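Local coordinates for protein mannose recognizing lectin (Marasmius oreades, PDB 4TKC) that binds mannose in at least two pockets as a bulb-type fungal lectin, and probably serves in carbohydrate recognition, at residues S9-N14 and S59-Q64; L23-G28 and C95-N100; V30-T35 and Y91-Q96; K49-D54 and W112-A117. All coordinates share one frame; numbering follows the deposited sequence.

Overall arrangement
The fold is a beta-prism II built of three four-stranded antiparallel sheets, and every contact joins parts of two of them. Along the chain the first segments run 9-14, 23-28, 30-35, 49-54; 9-14 pairs with 59-64 and 49-54 with 112-117, while 23-28 pairs with 95-100 and 30-35 with 91-96, both ending on the same part of the chain. Contacts 2 and 3 share Cys95 and Gln96, with centres about 8 Å apart. Contact 1 lies about 9 Å from contact 3, centre to centre, strands 10-12 and 92-95 being neighbours in one sheet. Contact 4 is the farthest from contact 1, about 16 Å between centres. Contacts 2 to 4 reach the alpha-mannose pocket, contact 1 the beta-mannose pocket.

Contact 1 (S9-N14 and S59-Q64); sequences STLPEN and SFVKMQ. With BMA (beta-D-mannopyranose), chain B.
Leu11 and Met63 lie alongside each other with their ends heading opposite ways where strand 10-12 of one sheet of the beta-prism meets strand 60-63 of the next. The apolar part is built on one branch of Leu11: its CD2 lies 3.9 Å from CB of Met63 and 4.1 Å from CG1 of Val61. With chi1 at 174°, Met63 carries CG on the far side from its own backbone N, and that methylene settles against carbonyl oxygens of the other strand, CG being 3.4 Å from Leu11 O. Beyond CG the methionine bends away, toward Tyr91.

One hydrogen bond and one CA-H...O contact meet at a single acceptor, Met63 O. It takes a 2.8 Å hydrogen bond from Asn14 N, somewhat bent at the hydrogen (135°), and it also meets CA of Glu13 at 3.4 Å. The joint thus closes at Met63, one residue before Gln64 of the beta-mannose pocket.

The charged ends find partners beyond the two segments. Glu13 OE2 is hydrogen-bonded to His89 and to the backbone N of Tyr91, while Lys62 NZ reaches Pro6 O of the second subunit, tying the contact to the dimer interface. The same NZ gives a 2.7 Å bond to a water, which in turn donates to Asn14 OD1 at 2.8 Å.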
# COMPACT_ATOMS: atom_id res chain seq x y z
N SER A 9 -5.89 -11.04 -3.41
CA SER A 9 -6.06 -11.68 -2.11
C SER A 9 -4.95 -11.48 -1.08
O SER A 9 -5.11 -11.77 0.11
CB SER A 9 -6.16 -13.21 -2.31
OG SER A 9 -4.91 -13.74 -2.77
N THR A 10 -3.82 -10.94 -1.53
CA THR A 10 -2.60 -11.13 -0.78
C THR A 10 -1.79 -9.85 -0.57
O THR A 10 -1.48 -9.13 -1.54
CB THR A 10 -1.73 -12.21 -1.46
OG1 THR A 10 -2.46 -13.46 -1.54
CG2 THR A 10 -0.38 -12.41 -0.75
N LEU A 11 -1.47 -9.55 0.69
CA LEU A 11 -0.62 -8.42 1.08
C LEU A 11 0.79 -8.94 1.29
O LEU A 11 1.06 -9.61 2.26
CB LEU A 11 -1.14 -7.78 2.38
CG LEU A 11 -0.70 -6.34 2.59
CD1 LEU A 11 -1.21 -5.44 1.47
CD2 LEU A 11 -1.16 -5.83 3.94
N PRO A 12 1.68 -8.73 0.32
CA PRO A 12 3.08 -9.12 0.49
C PRO A 12 3.88 -8.14 1.37
O PRO A 12 3.33 -7.15 1.84
CB PRO A 12 3.62 -9.12 -0.95
CG PRO A 12 2.69 -8.28 -1.72
CD PRO A 12 1.47 -7.97 -0.93
N GLU A 13 5.13 -8.50 1.70
CA GLU A 13 6.03 -7.56 2.39
C GLU A 13 6.08 -6.21 1.68
O GLU A 13 6.03 -6.14 0.46
CB GLU A 13 7.44 -8.13 2.55
CG GLU A 13 7.47 -9.36 3.47
CD GLU A 13 8.89 -9.89 3.70
OE1 GLU A 13 9.86 -9.11 3.51
OE2 GLU A 13 9.05 -11.08 4.04
N ASN A 14 5.98 -5.22 2.54
CA ASN A 14 5.85 -3.79 2.12
C ASN A 14 4.49 -3.43 1.58
O ASN A 14 4.25 -2.33 1.12
CB ASN A 14 6.92 -3.34 1.10
CG ASN A 14 8.29 -3.29 1.73
OD1 ASN A 14 8.44 -2.74 2.83
ND2 ASN A 14 9.25 -3.96 1.11
N SER A 59 -5.62 3.67 10.42
CA SER A 59 -5.40 4.30 9.13
C SER A 59 -4.97 3.29 8.06
O SER A 59 -5.33 3.43 6.88
CB SER A 59 -4.33 5.36 9.31
OG SER A 59 -4.02 6.05 8.12
N PHE A 60 -4.15 2.33 8.43
CA PHE A 60 -3.66 1.39 7.43
C PHE A 60 -3.17 0.10 8.13
O PHE A 60 -2.82 0.13 9.30
CB PHE A 60 -2.58 2.04 6.51
CG PHE A 60 -1.32 2.43 7.22
CD1 PHE A 60 -1.17 3.72 7.70
CD2 PHE A 60 -0.22 1.57 7.26
CE1 PHE A 60 -0.00 4.11 8.32
CE2 PHE A 60 0.96 1.97 7.89
CZ PHE A 60 1.05 3.24 8.42
N VAL A 61 -3.04 -0.95 7.31
CA VAL A 61 -2.41 -2.21 7.68
C VAL A 61 -1.20 -2.46 6.78
O VAL A 61 -1.30 -2.27 5.57
CB VAL A 61 -3.43 -3.37 7.50
CG1 VAL A 61 -2.77 -4.74 7.56
CG2 VAL A 61 -4.51 -3.29 8.57
N LYS A 62 -0.07 -2.84 7.37
CA LYS A 62 1.14 -3.08 6.62
C LYS A 62 1.68 -4.46 7.00
O LYS A 62 1.95 -4.73 8.19
CB LYS A 62 2.18 -1.97 6.94
CG LYS A 62 3.48 -2.09 6.14
CD LYS A 62 4.26 -0.79 6.22
CE LYS A 62 5.40 -0.71 5.22
NZ LYS A 62 6.28 0.49 5.36
N MET A 63 1.96 -5.24 5.95
CA MET A 63 2.68 -6.51 6.09
C MET A 63 4.16 -6.16 5.98
O MET A 63 4.64 -5.76 4.88
CB MET A 63 2.23 -7.51 4.99
CG MET A 63 3.00 -8.82 4.93
SD MET A 63 2.58 -9.98 6.23
CE MET A 63 3.82 -9.64 7.44
N GLN A 64 4.86 -6.13 7.09
CA GLN A 64 6.20 -5.54 7.12
C GLN A 64 7.31 -6.51 6.76
O GLN A 64 7.20 -7.75 6.99
CB GLN A 64 6.46 -5.00 8.52
CG GLN A 64 5.46 -3.95 8.95
CD GLN A 64 5.72 -3.36 10.31
OE1 GLN A 64 6.38 -3.96 11.18
NE2 GLN A 64 5.14 -2.20 10.53
C1 BMA B . 7.49 -4.26 16.42
C2 BMA B . 7.71 -3.93 14.94
C3 BMA B . 7.14 -2.54 14.71
C4 BMA B . 5.68 -2.45 15.17
C5 BMA B . 5.51 -2.92 16.62
C6 BMA B . 4.05 -2.83 17.06
O1 BMA B . 8.06 -5.55 16.61
O2 BMA B . 7.11 -4.93 14.11
O3 BMA B . 7.29 -2.24 13.32
O4 BMA B . 5.20 -1.11 15.07
O5 BMA B . 6.08 -4.23 16.71
O6 BMA B . 3.59 -3.97 17.80
O HOH W 1 8.14 -0.00 3.40

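Contact 2 (L23-G28 and C95-N100); sequences LISDSG and CQNDGN. With MAN (alpha-D-mannopyranose), chain D.
The side-chain amide of Asn97 presents its oxygen to the turn at Ser27, whose backbone N bonds to OD1 at 2.9 Å from above the carbonyl plane, 38° out of it. At the other end of the amide, ND2 reaches Asp26 OD2 through a water, though the link to ND2 is weak. A second flat group, the carboxylate of Asp98, is also met from above its plane: Asn100 N donates to OD1 at 3.0 Å, closing an Asx turn, while OD2 accepts from O2 of alpha-mannose at 2.6 Å. That sugar oxygen in turn accepts a nearly straight bond from Asn100 ND2 at 3.0 Å.

These residues belong to the mannose-binding signature of bulb-type lectins, Gln96-x-Asp98-x-Asn100. Two type I turns, Ser25 to Gly28 and Gln96 to Gly99, stand side by side, and Asn97, between two pocket residues, faces the neighbouring turn. With OG between its own backbone N and carbonyl carbon (chi1 69°), Ser27 OG shares a 2.8 Å hydrogen bond with Ser25 OG. Water stitches the rest together, one molecule joining Asp26 N to Cys95 O and another linking Ser27 OG to Asn97 O. Deeper in, Leu23 CB rests on Cys95 CB at 3.7 Å.

Around this joint, strand 21-24 is the outermost strand of its sheet, next to strand 30-34, whereas segment 95-100 joins strands 92-95 and 101-105, neighbours in a second sheet.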
# COMPACT_ATOMS: atom_id res chain seq x y z
N LEU A 23 -8.22 -6.43 0.86
CA LEU A 23 -7.92 -7.67 0.15
C LEU A 23 -9.28 -8.33 -0.17
O LEU A 23 -10.23 -8.16 0.59
CB LEU A 23 -7.14 -8.68 1.01
CG LEU A 23 -5.85 -8.12 1.62
CD1 LEU A 23 -5.09 -9.11 2.48
CD2 LEU A 23 -4.97 -7.63 0.48
N ILE A 24 -9.31 -9.07 -1.27
CA ILE A 24 -10.51 -9.81 -1.68
C ILE A 24 -10.10 -11.23 -2.08
O ILE A 24 -9.09 -11.47 -2.70
CB ILE A 24 -11.23 -9.07 -2.86
CG1 ILE A 24 -12.59 -9.68 -3.21
CG2 ILE A 24 -10.33 -8.97 -4.09
CD1 ILE A 24 -13.62 -9.47 -2.13
N SER A 25 -10.86 -12.20 -1.57
CA SER A 25 -10.68 -13.60 -1.97
C SER A 25 -10.95 -13.77 -3.47
O SER A 25 -11.74 -13.01 -4.06
CB SER A 25 -11.55 -14.58 -1.16
OG SER A 25 -12.93 -14.34 -1.40
N ASP A 26 -10.34 -14.80 -4.05
CA ASP A 26 -10.59 -15.14 -5.44
C ASP A 26 -12.08 -15.29 -5.72
O ASP A 26 -12.58 -14.92 -6.78
CB ASP A 26 -9.80 -16.37 -5.89
CG ASP A 26 -8.30 -16.18 -5.82
OD1 ASP A 26 -7.83 -15.01 -5.88
OD2 ASP A 26 -7.61 -17.20 -5.61
N SER A 27 -12.79 -15.84 -4.75
CA SER A 27 -14.22 -16.10 -4.87
C SER A 27 -15.06 -14.83 -4.85
O SER A 27 -16.23 -14.86 -5.23
CB SER A 27 -14.71 -16.98 -3.71
OG SER A 27 -14.65 -16.25 -2.49
N GLY A 28 -14.47 -13.73 -4.36
CA GLY A 28 -15.26 -12.53 -4.14
C GLY A 28 -16.01 -12.45 -2.82
O GLY A 28 -16.62 -11.41 -2.51
N CYS A 95 -5.97 -13.52 2.20
CA CYS A 95 -7.42 -13.51 2.45
C CYS A 95 -7.98 -14.66 1.60
O CYS A 95 -8.08 -14.52 0.36
CB CYS A 95 -8.03 -12.16 2.02
SG CYS A 95 -9.79 -11.96 2.34
N GLN A 96 -8.33 -15.77 2.27
CA GLN A 96 -8.62 -17.02 1.54
C GLN A 96 -10.13 -17.23 1.29
O GLN A 96 -10.98 -16.68 2.03
CB GLN A 96 -8.08 -18.22 2.32
CG GLN A 96 -6.57 -18.22 2.46
CD GLN A 96 -5.96 -19.38 3.21
OE1 GLN A 96 -6.68 -20.16 3.90
NE2 GLN A 96 -4.73 -19.68 2.93
N ASN A 97 -10.42 -18.02 0.25
CA ASN A 97 -11.79 -18.40 -0.05
C ASN A 97 -12.49 -19.14 1.10
O ASN A 97 -13.69 -18.97 1.27
CB ASN A 97 -11.86 -19.32 -1.27
CG ASN A 97 -11.47 -18.65 -2.56
OD1 ASN A 97 -11.49 -17.42 -2.70
ND2 ASN A 97 -11.15 -19.47 -3.55
N ASP A 98 -11.71 -19.78 1.98
CA ASP A 98 -12.34 -20.53 3.08
C ASP A 98 -12.76 -19.62 4.23
O ASP A 98 -13.45 -20.12 5.19
CB ASP A 98 -11.50 -21.71 3.54
CG ASP A 98 -10.20 -21.34 4.22
OD1 ASP A 98 -9.85 -20.14 4.34
OD2 ASP A 98 -9.45 -22.32 4.53
N GLY A 99 -12.35 -18.33 4.13
CA GLY A 99 -12.76 -17.36 5.13
C GLY A 99 -11.64 -16.99 6.09
O GLY A 99 -11.77 -16.07 6.90
N ASN A 100 -10.60 -17.81 6.06
CA ASN A 100 -9.49 -17.62 6.96
C ASN A 100 -8.57 -16.52 6.41
O ASN A 100 -8.34 -16.46 5.19
CB ASN A 100 -8.68 -18.91 7.11
CG ASN A 100 -8.22 -19.16 8.53
OD1 ASN A 100 -8.45 -18.35 9.44
ND2 ASN A 100 -7.58 -20.31 8.74
C1 MAN D . -6.95 -23.88 7.75
C2 MAN D . -6.93 -23.32 6.33
C3 MAN D . -5.48 -23.25 5.87
C4 MAN D . -4.64 -22.42 6.85
C5 MAN D . -4.76 -23.01 8.26
C6 MAN D . -4.09 -22.13 9.28
O1 MAN D . -6.54 -25.23 7.75
O2 MAN D . -7.56 -22.07 6.35
O3 MAN D . -5.46 -22.65 4.59
O4 MAN D . -3.29 -22.40 6.42
O5 MAN D . -6.13 -23.16 8.63
O6 MAN D . -4.06 -22.79 10.53
O HOH W 2 -8.40 -16.05 -2.25
O HOH W 3 -8.92 -19.53 -5.83
O HOH W 4 -15.31 -17.96 -0.61

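Contact 3 (V30-T35 and Y91-Q96); sequences VEFRVT and YNLVCQ. With MAN (alpha-D-mannopyranose), chain D.
Glu31, whose backbone N lies 4.1 Å from Cys95 SG, turns its side chain the other way, where OE1 is gripped by two nitrogens of Arg33 while its strand packs into the interior of the beta-prism. The stronger grip is the salt bridge from Arg33 NE to Glu31 OE1, 2.7 Å long and arriving 37° out of the carboxylate plane; the bond from NH2 is weak. Further partners hold the pair in place: Glu31 OE2 is hydrogen-bonded to His5, and Arg33 NH2 makes a salt bridge to Asp46.

On the inner side no hydrogen bond crosses between strand 30-34 and strand 92-95. They come from different sheets, their short axes 8.1 Å apart at the closest and running 126° to each other, so side chains bridge the sheets, in places against backbone oxygens. Cys95 projects its sulfur toward the other strand, placed there by a chi1 of -177° that swings SG away from the backbone N. It lands between the backbone and a branch of Val30, with SG 3.4 Å from Val30 O and 3.7 Å from Val30 CG1. The other valine branch, CG2, meets Gln96 O at 3.5 Å, just where the strand gives way to the loop that carries alpha-mannose pocket residues.

Phe32 lies beside this cluster and is also packed against Leu42 and Leu101, which continue the core into the adjoining strands. Leu93 comes at it roughly perpendicular, the ring atom CE2 of Phe32 touching Leu93 CD2 at 3.7 Å.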
# COMPACT_ATOMS: atom_id res chain seq x y z
N VAL A 30 -14.97 -13.11 0.43
CA VAL A 30 -14.29 -12.82 1.68
C VAL A 30 -13.43 -11.56 1.45
O VAL A 30 -12.67 -11.54 0.49
CB VAL A 30 -13.39 -14.00 2.13
CG1 VAL A 30 -12.84 -13.74 3.54
CG2 VAL A 30 -14.18 -15.33 2.12
N GLU A 31 -13.62 -10.56 2.30
CA GLU A 31 -12.99 -9.25 2.10
C GLU A 31 -12.42 -8.79 3.43
O GLU A 31 -13.12 -8.68 4.45
CB GLU A 31 -14.02 -8.27 1.56
CG GLU A 31 -13.40 -6.98 1.01
CD GLU A 31 -14.43 -6.09 0.35
OE1 GLU A 31 -15.48 -5.85 0.97
OE2 GLU A 31 -14.12 -5.52 -0.72
N PHE A 32 -11.16 -8.34 3.37
CA PHE A 32 -10.43 -7.84 4.52
C PHE A 32 -10.22 -6.34 4.28
O PHE A 32 -9.41 -5.91 3.44
CB PHE A 32 -9.09 -8.54 4.64
CG PHE A 32 -8.28 -8.09 5.83
CD1 PHE A 32 -8.78 -8.12 7.12
CD2 PHE A 32 -7.03 -7.51 5.64
CE1 PHE A 32 -8.02 -7.74 8.20
CE2 PHE A 32 -6.28 -7.12 6.72
CZ PHE A 32 -6.77 -7.24 8.00
N ARG A 33 -10.97 -5.55 5.04
CA ARG A 33 -11.14 -4.12 4.78
C ARG A 33 -10.49 -3.27 5.84
O ARG A 33 -10.57 -3.57 7.03
CB ARG A 33 -12.64 -3.80 4.90
CG ARG A 33 -13.58 -4.59 4.05
CD ARG A 33 -15.03 -4.35 4.46
NE ARG A 33 -15.90 -5.13 3.59
CZ ARG A 33 -17.22 -5.21 3.69
NH1 ARG A 33 -17.86 -4.62 4.70
NH2 ARG A 33 -17.89 -5.93 2.77
N VAL A 34 -9.99 -2.10 5.41
CA VAL A 34 -9.74 -1.01 6.35
C VAL A 34 -10.76 0.09 6.02
O VAL A 34 -10.86 0.52 4.85
CB VAL A 34 -8.30 -0.49 6.25
CG1 VAL A 34 -8.07 0.70 7.19
CG2 VAL A 34 -7.30 -1.59 6.58
N THR A 35 -11.61 0.42 7.00
CA THR A 35 -12.79 1.25 6.72
C THR A 35 -12.52 2.72 6.95
O THR A 35 -11.59 3.09 7.68
CB THR A 35 -14.04 0.80 7.53
OG1 THR A 35 -13.92 1.24 8.88
CG2 THR A 35 -14.22 -0.74 7.48
N TYR A 91 7.15 -13.22 3.83
CA TYR A 91 5.87 -13.27 4.58
C TYR A 91 4.76 -12.69 3.73
O TYR A 91 5.00 -11.73 2.94
CB TYR A 91 6.03 -12.44 5.86
CG TYR A 91 6.91 -13.07 6.91
CD1 TYR A 91 8.28 -12.86 6.93
CD2 TYR A 91 6.35 -13.94 7.87
CE1 TYR A 91 9.10 -13.47 7.85
CE2 TYR A 91 7.15 -14.57 8.78
CZ TYR A 91 8.51 -14.35 8.78
OH TYR A 91 9.27 -14.99 9.71
N ASN A 92 3.55 -13.22 3.86
CA ASN A 92 2.42 -12.74 3.10
C ASN A 92 1.20 -12.83 3.96
O ASN A 92 1.05 -13.85 4.70
CB ASN A 92 2.23 -13.59 1.86
CG ASN A 92 3.25 -13.27 0.79
OD1 ASN A 92 3.07 -12.31 0.03
ND2 ASN A 92 4.28 -14.08 0.70
N LEU A 93 0.26 -11.91 3.81
CA LEU A 93 -1.04 -12.03 4.49
C LEU A 93 -2.04 -12.38 3.41
O LEU A 93 -2.20 -11.61 2.44
CB LEU A 93 -1.43 -10.71 5.20
CG LEU A 93 -2.83 -10.58 5.80
CD1 LEU A 93 -2.79 -11.31 7.13
CD2 LEU A 93 -3.30 -9.14 5.99
N VAL A 94 -2.74 -13.53 3.58
CA VAL A 94 -3.62 -14.00 2.54
C VAL A 94 -5.08 -14.08 3.01
O VAL A 94 -5.40 -14.71 4.07
CB VAL A 94 -3.20 -15.41 2.01
CG1 VAL A 94 -4.08 -15.82 0.85
CG2 VAL A 94 -1.76 -15.40 1.55
N CYS A 95 -5.97 -13.52 2.20
CA CYS A 95 -7.42 -13.51 2.45
C CYS A 95 -7.98 -14.66 1.60
O CYS A 95 -8.08 -14.52 0.36
CB CYS A 95 -8.03 -12.16 2.02
SG CYS A 95 -9.79 -11.96 2.34
N GLN A 96 -8.33 -15.77 2.27
CA GLN A 96 -8.62 -17.02 1.54
C GLN A 96 -10.13 -17.23 1.29
O GLN A 96 -10.98 -16.68 2.03
CB GLN A 96 -8.08 -18.22 2.32
CG GLN A 96 -6.57 -18.22 2.46
CD GLN A 96 -5.96 -19.38 3.21
OE1 GLN A 96 -6.68 -20.16 3.90
NE2 GLN A 96 -4.73 -19.68 2.93
C1 MAN D . -6.95 -23.88 7.75
C2 MAN D . -6.93 -23.32 6.33
C3 MAN D . -5.48 -23.25 5.87
C4 MAN D . -4.64 -22.42 6.85
C5 MAN D . -4.76 -23.01 8.26
C6 MAN D . -4.09 -22.13 9.28
O1 MAN D . -6.54 -25.23 7.75
O2 MAN D . -7.56 -22.07 6.35
O3 MAN D . -5.46 -22.65 4.59
O4 MAN D . -3.29 -22.40 6.42
O5 MAN D . -6.13 -23.16 8.63
O6 MAN D . -4.06 -22.79 10.53

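Contact 4 (K49-D54 and W112-A117); sequences KLWSVD and WHTNTA. With MAN (alpha-D-mannopyranose), chain D.
Trp51 takes Thr114 and Trp112 on one face of its indole. The methyl CG2 of Thr114 sits 3.5 Å from the centroid of the five-membered ring, only 9° off the normal, a well-centred CH-pi contact. Trp51 carries CG on the far side from its backbone N (chi1 -180°), which brings the indole under that methyl. Farther along the face the six-membered ring of Trp112 comes edge first, in an offset edge-to-face stack with planes at 86° and centroids 5.9 Å apart. Beside the indoles, Thr116 CG2 packs on Leu50 O at 3.6 Å.

What positions these groups lies one shell out. Thr114 OG1 donates to Thr116 OG1 at 2.7 Å, holding both threonines with their methyls toward the other segment; Thr116 OG1 is in turn bonded to Gly99 O, and its backbone N to Asn100 OD1, a residue that binds alpha-mannose. Between Trp112 and Thr114 in sequence, His113 turns to the sugar, whose O6 lies 3.7 Å above the imidazole plane, over its centre. Within segment 49-54, Asp54 OD2 is gripped from opposite faces of its plane by Lys49 NZ, in a 2.8 Å salt bridge, and by Ser52 OG.

Trp80, from the remaining sheet, also meets Trp51, so a tryptophan from each of the three sheets joins the cluster. Strand 48-53, with a classic bulge at Leu50 and Trp51 opposite Leu42, is the outermost of its sheet, as strand 109-113 is of its own.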
# COMPACT_ATOMS: atom_id res chain seq x y z
N LYS A 49 -19.52 -10.36 9.75
CA LYS A 49 -18.22 -9.93 10.29
C LYS A 49 -17.55 -11.10 10.98
O LYS A 49 -17.95 -11.53 12.07
CB LYS A 49 -18.36 -8.75 11.26
CG LYS A 49 -17.05 -8.01 11.54
CD LYS A 49 -17.25 -6.61 12.14
CE LYS A 49 -17.81 -6.70 13.55
NZ LYS A 49 -18.02 -5.33 14.12
N LEU A 50 -16.62 -11.72 10.27
CA LEU A 50 -15.88 -12.88 10.77
C LEU A 50 -14.92 -12.53 11.90
O LEU A 50 -14.68 -13.30 12.82
CB LEU A 50 -15.16 -13.58 9.63
CG LEU A 50 -16.04 -14.14 8.53
CD1 LEU A 50 -15.14 -14.71 7.44
CD2 LEU A 50 -17.04 -15.16 9.08
N TRP A 51 -14.28 -11.36 11.74
CA TRP A 51 -13.18 -10.97 12.62
C TRP A 51 -12.98 -9.49 12.45
O TRP A 51 -13.21 -8.97 11.37
CB TRP A 51 -11.90 -11.72 12.19
CG TRP A 51 -10.68 -11.42 13.02
CD1 TRP A 51 -10.15 -12.15 14.03
CD2 TRP A 51 -9.76 -10.32 12.79
NE1 TRP A 51 -8.98 -11.54 14.49
CE2 TRP A 51 -8.75 -10.42 13.75
CE3 TRP A 51 -9.72 -9.27 11.88
CZ2 TRP A 51 -7.74 -9.49 13.85
CZ3 TRP A 51 -8.65 -8.33 11.97
CH2 TRP A 51 -7.68 -8.47 12.94
N SER A 52 -12.70 -8.80 13.56
CA SER A 52 -12.42 -7.37 13.45
C SER A 52 -11.59 -6.82 14.58
O SER A 52 -11.49 -7.39 15.64
CB SER A 52 -13.72 -6.58 13.40
OG SER A 52 -14.43 -6.74 14.62
N VAL A 53 -10.94 -5.68 14.27
CA VAL A 53 -10.39 -4.78 15.29
C VAL A 53 -11.09 -3.43 15.09
O VAL A 53 -10.83 -2.71 14.13
CB VAL A 53 -8.85 -4.59 15.15
CG1 VAL A 53 -8.35 -3.50 16.11
CG2 VAL A 53 -8.13 -5.92 15.39
N ASP A 54 -12.02 -3.12 15.99
CA ASP A 54 -12.90 -1.97 15.83
C ASP A 54 -12.61 -0.93 16.90
O ASP A 54 -12.10 -1.26 17.95
CB ASP A 54 -14.36 -2.42 16.00
CG ASP A 54 -14.81 -3.39 14.93
OD1 ASP A 54 -14.36 -3.27 13.76
OD2 ASP A 54 -15.68 -4.23 15.23
N TRP A 112 0.13 -17.32 11.80
CA TRP A 112 -0.95 -16.60 12.44
C TRP A 112 -2.20 -16.72 11.56
O TRP A 112 -2.12 -16.81 10.32
CB TRP A 112 -0.60 -15.12 12.67
CG TRP A 112 -1.66 -14.32 13.36
CD1 TRP A 112 -1.72 -14.02 14.68
CD2 TRP A 112 -2.79 -13.65 12.75
NE1 TRP A 112 -2.83 -13.28 14.95
CE2 TRP A 112 -3.50 -13.02 13.78
CE3 TRP A 112 -3.31 -13.60 11.46
CZ2 TRP A 112 -4.67 -12.29 13.55
CZ3 TRP A 112 -4.45 -12.90 11.23
CH2 TRP A 112 -5.11 -12.22 12.27
N HIS A 113 -3.35 -16.82 12.20
CA HIS A 113 -4.58 -16.83 11.46
C HIS A 113 -5.73 -16.30 12.30
O HIS A 113 -5.69 -16.31 13.56
CB HIS A 113 -4.85 -18.22 10.84
CG HIS A 113 -5.32 -19.26 11.81
ND1 HIS A 113 -4.63 -19.58 12.96
CD2 HIS A 113 -6.39 -20.08 11.77
CE1 HIS A 113 -5.27 -20.55 13.60
NE2 HIS A 113 -6.37 -20.83 12.92
N THR A 114 -6.78 -15.91 11.60
CA THR A 114 -7.99 -15.46 12.27
C THR A 114 -8.80 -16.62 12.87
O THR A 114 -9.71 -16.38 13.65
CB THR A 114 -8.90 -14.59 11.33
OG1 THR A 114 -9.10 -15.25 10.09
CG2 THR A 114 -8.28 -13.19 11.10
N ASN A 115 -8.58 -17.83 12.36
CA ASN A 115 -9.38 -19.01 12.74
C ASN A 115 -10.82 -18.73 12.35
O ASN A 115 -11.72 -19.06 13.13
CB ASN A 115 -9.27 -19.37 14.24
CG ASN A 115 -10.00 -20.68 14.58
OD1 ASN A 115 -9.94 -21.61 13.77
ND2 ASN A 115 -10.76 -20.74 15.72
N THR A 116 -11.04 -18.47 11.07
CA THR A 116 -12.36 -18.14 10.55
C THR A 116 -12.54 -18.84 9.19
O THR A 116 -13.23 -18.30 8.29
CB THR A 116 -12.57 -16.62 10.42
OG1 THR A 116 -11.58 -16.07 9.53
CG2 THR A 116 -12.47 -15.90 11.76
N ALA A 117 -12.03 -20.08 9.10
CA ALA A 117 -12.21 -20.95 7.91
C ALA A 117 -13.61 -21.60 7.94
O ALA A 117 -13.79 -22.82 8.19
CB ALA A 117 -11.10 -22.00 7.82
C1 MAN D . -6.95 -23.88 7.75
C2 MAN D . -6.93 -23.32 6.33
C3 MAN D . -5.48 -23.25 5.87
C4 MAN D . -4.64 -22.42 6.85
C5 MAN D . -4.76 -23.01 8.26
C6 MAN D . -4.09 -22.13 9.28
O1 MAN D . -6.54 -25.23 7.75
O2 MAN D . -7.56 -22.07 6.35
O3 MAN D . -5.46 -22.65 4.59
O4 MAN D . -3.29 -22.40 6.42
O5 MAN D . -6.13 -23.16 8.63
O6 MAN D . -4.06 -22.79 10.53